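Local coordinates for protein mambaquaretin-1 (Dendroaspis angusticeps, PDB 5M4V) that selectively antagonises the vasopressin type 2 receptor as a mamba-venom toxin of the Kunitz fold, at residues Ala20-Gln25 and Asn41-Ser46. Sequence-based numbering, arbitrary orientation. Where two conformers were deposited one is given.
Sequences AFYYSQ and NANRFS
F21 and F45 are joined by two backbone hydrogen bonds: F21 N gives to F45 O at 2.9 Å, and F45 N returns one to F21 O at 2.9 Å. They form a single antiparallel bridge, a hydrogen-bonded pair, reinforced by a CA-H...O contact from R44 CA to F21 O at 3.4 Å.

At Y23, two residues along the strand from F21, the loop's N43 side chain takes over from the backbone. With CG anti to the backbone N (chi1 -177°), the amide extends to the strand and grips both polar backbone atoms of Y23. N43 OD1 accepts from Y23 N at 2.9 Å on a lone pair, almost straight at 177°, while N43 ND2 gives to Y23 O at 3.0 Å, close to its own amide plane. A second bond from ND2, to L7 O, helps fix the rotation of this buried amide. The turn behind it is braced by N41, whose OD1 accepts from N43 N in an Asx turn.

Ring edges supply van der Waals contacts. F45 CD2 lies 3.4 Å from F21 O, near the ring plane; F21 CB and F45 CB approach loosely at 4.4 Å. The F21 ring edge faces S46 O in plane, and the Y22 ring edge meets N43 ND2, the ring 67° from the amide.

As in BPTI-like Kunitz domains, the lone bridge pins the loop after the two-stranded hairpin to strand 18-24: residues 43-46 run roughly antiparallel to 20-23, A20 and Y22 also bond to strand 29-35, and F45 packs on helix 48-55.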
loop_
_atom_site.group_PDB
_atom_site.type_symbol
_atom_site.label_atom_id
_atom_site.label_comp_id
_atom_site.label_asym_id
_atom_site.label_seq_id
_atom_site.Cartn_x
_atom_site.Cartn_y
_atom_site.Cartn_z
ATOM N N ALA A 20 -4.873 5.622 1.044
ATOM C CA ALA A 20 -3.708 5.067 0.382
ATOM C C ALA A 20 -4.090 3.744 -0.282
ATOM O O ALA A 20 -5.240 3.312 -0.216
ATOM C CB ALA A 20 -2.587 4.892 1.414
ATOM N N PHE A 21 -3.100 3.160 -0.953
ATOM C CA PHE A 21 -3.276 1.910 -1.669
ATOM C C PHE A 21 -2.102 1.017 -1.365
ATOM O O PHE A 21 -0.977 1.475 -1.134
ATOM C CB PHE A 21 -3.363 2.192 -3.197
ATOM C CG PHE A 21 -4.556 2.995 -3.516
ATOM C CD1 PHE A 21 -5.799 2.436 -3.796
ATOM C CD2 PHE A 21 -4.490 4.387 -3.511
ATOM C CE1 PHE A 21 -6.893 3.185 -4.052
ATOM C CE2 PHE A 21 -5.599 5.173 -3.765
ATOM C CZ PHE A 21 -6.809 4.577 -4.035
ATOM N N TYR A 22 -2.340 -0.311 -1.414
ATOM C CA TYR A 22 -1.309 -1.321 -1.202
ATOM C C TYR A 22 -1.530 -2.480 -2.160
ATOM O O TYR A 22 -2.668 -2.697 -2.614
ATOM C CB TYR A 22 -1.312 -1.853 0.239
ATOM C CG TYR A 22 -2.427 -2.755 0.585
ATOM C CD1 TYR A 22 -3.695 -2.305 0.896
ATOM C CD2 TYR A 22 -2.244 -4.146 0.641
ATOM C CE1 TYR A 22 -4.724 -3.133 1.244
ATOM C CE2 TYR A 22 -3.296 -4.995 0.972
ATOM C CZ TYR A 22 -4.529 -4.497 1.268
ATOM O OH TYR A 22 -5.567 -5.342 1.645
ATOM N N TYR A 23 -0.479 -3.244 -2.417
ATOM C CA TYR A 23 -0.563 -4.467 -3.231
ATOM C C TYR A 23 -0.755 -5.681 -2.353
ATOM O O TYR A 23 -0.058 -5.832 -1.338
ATOM C CB TYR A 23 0.743 -4.593 -4.023
ATOM C CG TYR A 23 0.813 -5.907 -4.780
ATOM C CD1 TYR A 23 0.240 -6.050 -6.043
ATOM C CD2 TYR A 23 1.487 -7.005 -4.222
ATOM C CE1 TYR A 23 0.351 -7.268 -6.738
ATOM C CE2 TYR A 23 1.562 -8.219 -4.883
ATOM C CZ TYR A 23 1.028 -8.331 -6.135
ATOM O OH TYR A 23 1.136 -9.572 -6.755
ATOM N N SER A 24 -1.655 -6.584 -2.782
ATOM C CA SER A 24 -1.836 -7.876 -2.083
ATOM C C SER A 24 -1.388 -9.024 -2.997
ATOM O O SER A 24 -1.785 -9.188 -4.154
ATOM C CB SER A 24 -3.332 -8.084 -1.831
ATOM O OG SER A 24 -3.527 -9.398 -1.307
ATOM N N GLN A 25 -0.496 -9.856 -2.412
ATOM C CA GLN A 25 -0.110 -11.088 -3.095
ATOM C C GLN A 25 -1.227 -12.065 -3.262
ATOM O O GLN A 25 -1.176 -12.957 -4.143
ATOM C CB GLN A 25 0.995 -11.843 -2.313
ATOM C CG GLN A 25 2.141 -11.111 -2.244
ATOM C CD GLN A 25 3.302 -11.996 -1.744
ATOM O OE1 GLN A 25 3.635 -12.000 -0.599
ATOM N NE2 GLN A 25 3.899 -12.752 -2.603
ATOM N N ASN A 41 5.273 1.107 5.941
ATOM C CA ASN A 41 6.332 0.473 5.154
ATOM C C ASN A 41 6.146 0.887 3.693
ATOM O O ASN A 41 5.312 1.712 3.357
ATOM C CB ASN A 41 6.407 -1.035 5.371
ATOM C CG ASN A 41 5.193 -1.784 4.905
ATOM O OD1 ASN A 41 4.510 -1.361 3.960
ATOM N ND2 ASN A 41 4.917 -2.924 5.506
ATOM N N ALA A 42 6.981 0.296 2.822
ATOM C CA ALA A 42 7.041 0.760 1.408
ATOM C C ALA A 42 5.902 0.257 0.572
ATOM O O ALA A 42 5.737 0.764 -0.566
ATOM C CB ALA A 42 8.363 0.320 0.804
ATOM N N ASN A 43 5.084 -0.686 1.035
ATOM C CA ASN A 43 3.915 -1.110 0.266
ATOM C C ASN A 43 2.738 -0.150 0.556
ATOM O O ASN A 43 1.751 -0.487 1.208
ATOM C CB ASN A 43 3.569 -2.530 0.583
ATOM C CG ASN A 43 2.401 -3.051 -0.242
ATOM O OD1 ASN A 43 2.037 -2.460 -1.250
ATOM N ND2 ASN A 43 1.812 -4.149 0.211
ATOM N N ARG A 44 2.918 1.075 0.051
ATOM C CA ARG A 44 1.983 2.129 0.337
ATOM C C ARG A 44 2.137 3.169 -0.775
ATOM O O ARG A 44 3.237 3.656 -1.026
ATOM C CB ARG A 44 2.254 2.790 1.677
ATOM C CG ARG A 44 1.342 3.943 1.984
ATOM C CD ARG A 44 1.471 4.623 3.283
ATOM N NE ARG A 44 2.563 5.577 3.299
ATOM C CZ ARG A 44 3.711 5.321 3.902
ATOM N NH1 ARG A 44 3.876 4.146 4.470
ATOM N NH2 ARG A 44 4.663 6.237 4.042
ATOM N N PHE A 45 1.011 3.553 -1.367
ATOM C CA PHE A 45 0.996 4.429 -2.522
ATOM C C PHE A 45 -0.113 5.440 -2.368
ATOM O O PHE A 45 -1.190 5.154 -1.858
ATOM C CB PHE A 45 0.781 3.621 -3.808
ATOM C CG PHE A 45 1.769 2.532 -3.966
ATOM C CD1 PHE A 45 2.996 2.744 -4.543
ATOM C CD2 PHE A 45 1.546 1.263 -3.446
ATOM C CE1 PHE A 45 3.944 1.773 -4.649
ATOM C CE2 PHE A 45 2.486 0.258 -3.542
ATOM C CZ PHE A 45 3.689 0.533 -4.157
ATOM N N SER A 46 0.104 6.655 -2.881
ATOM C CA SER A 46 -0.915 7.712 -2.759
ATOM C C SER A 46 -1.996 7.579 -3.804
ATOM O O SER A 46 -3.066 8.193 -3.635
ATOM C CB SER A 46 -0.317 9.143 -2.812
ATOM O OG SER A 46 0.300 9.255 -4.114
#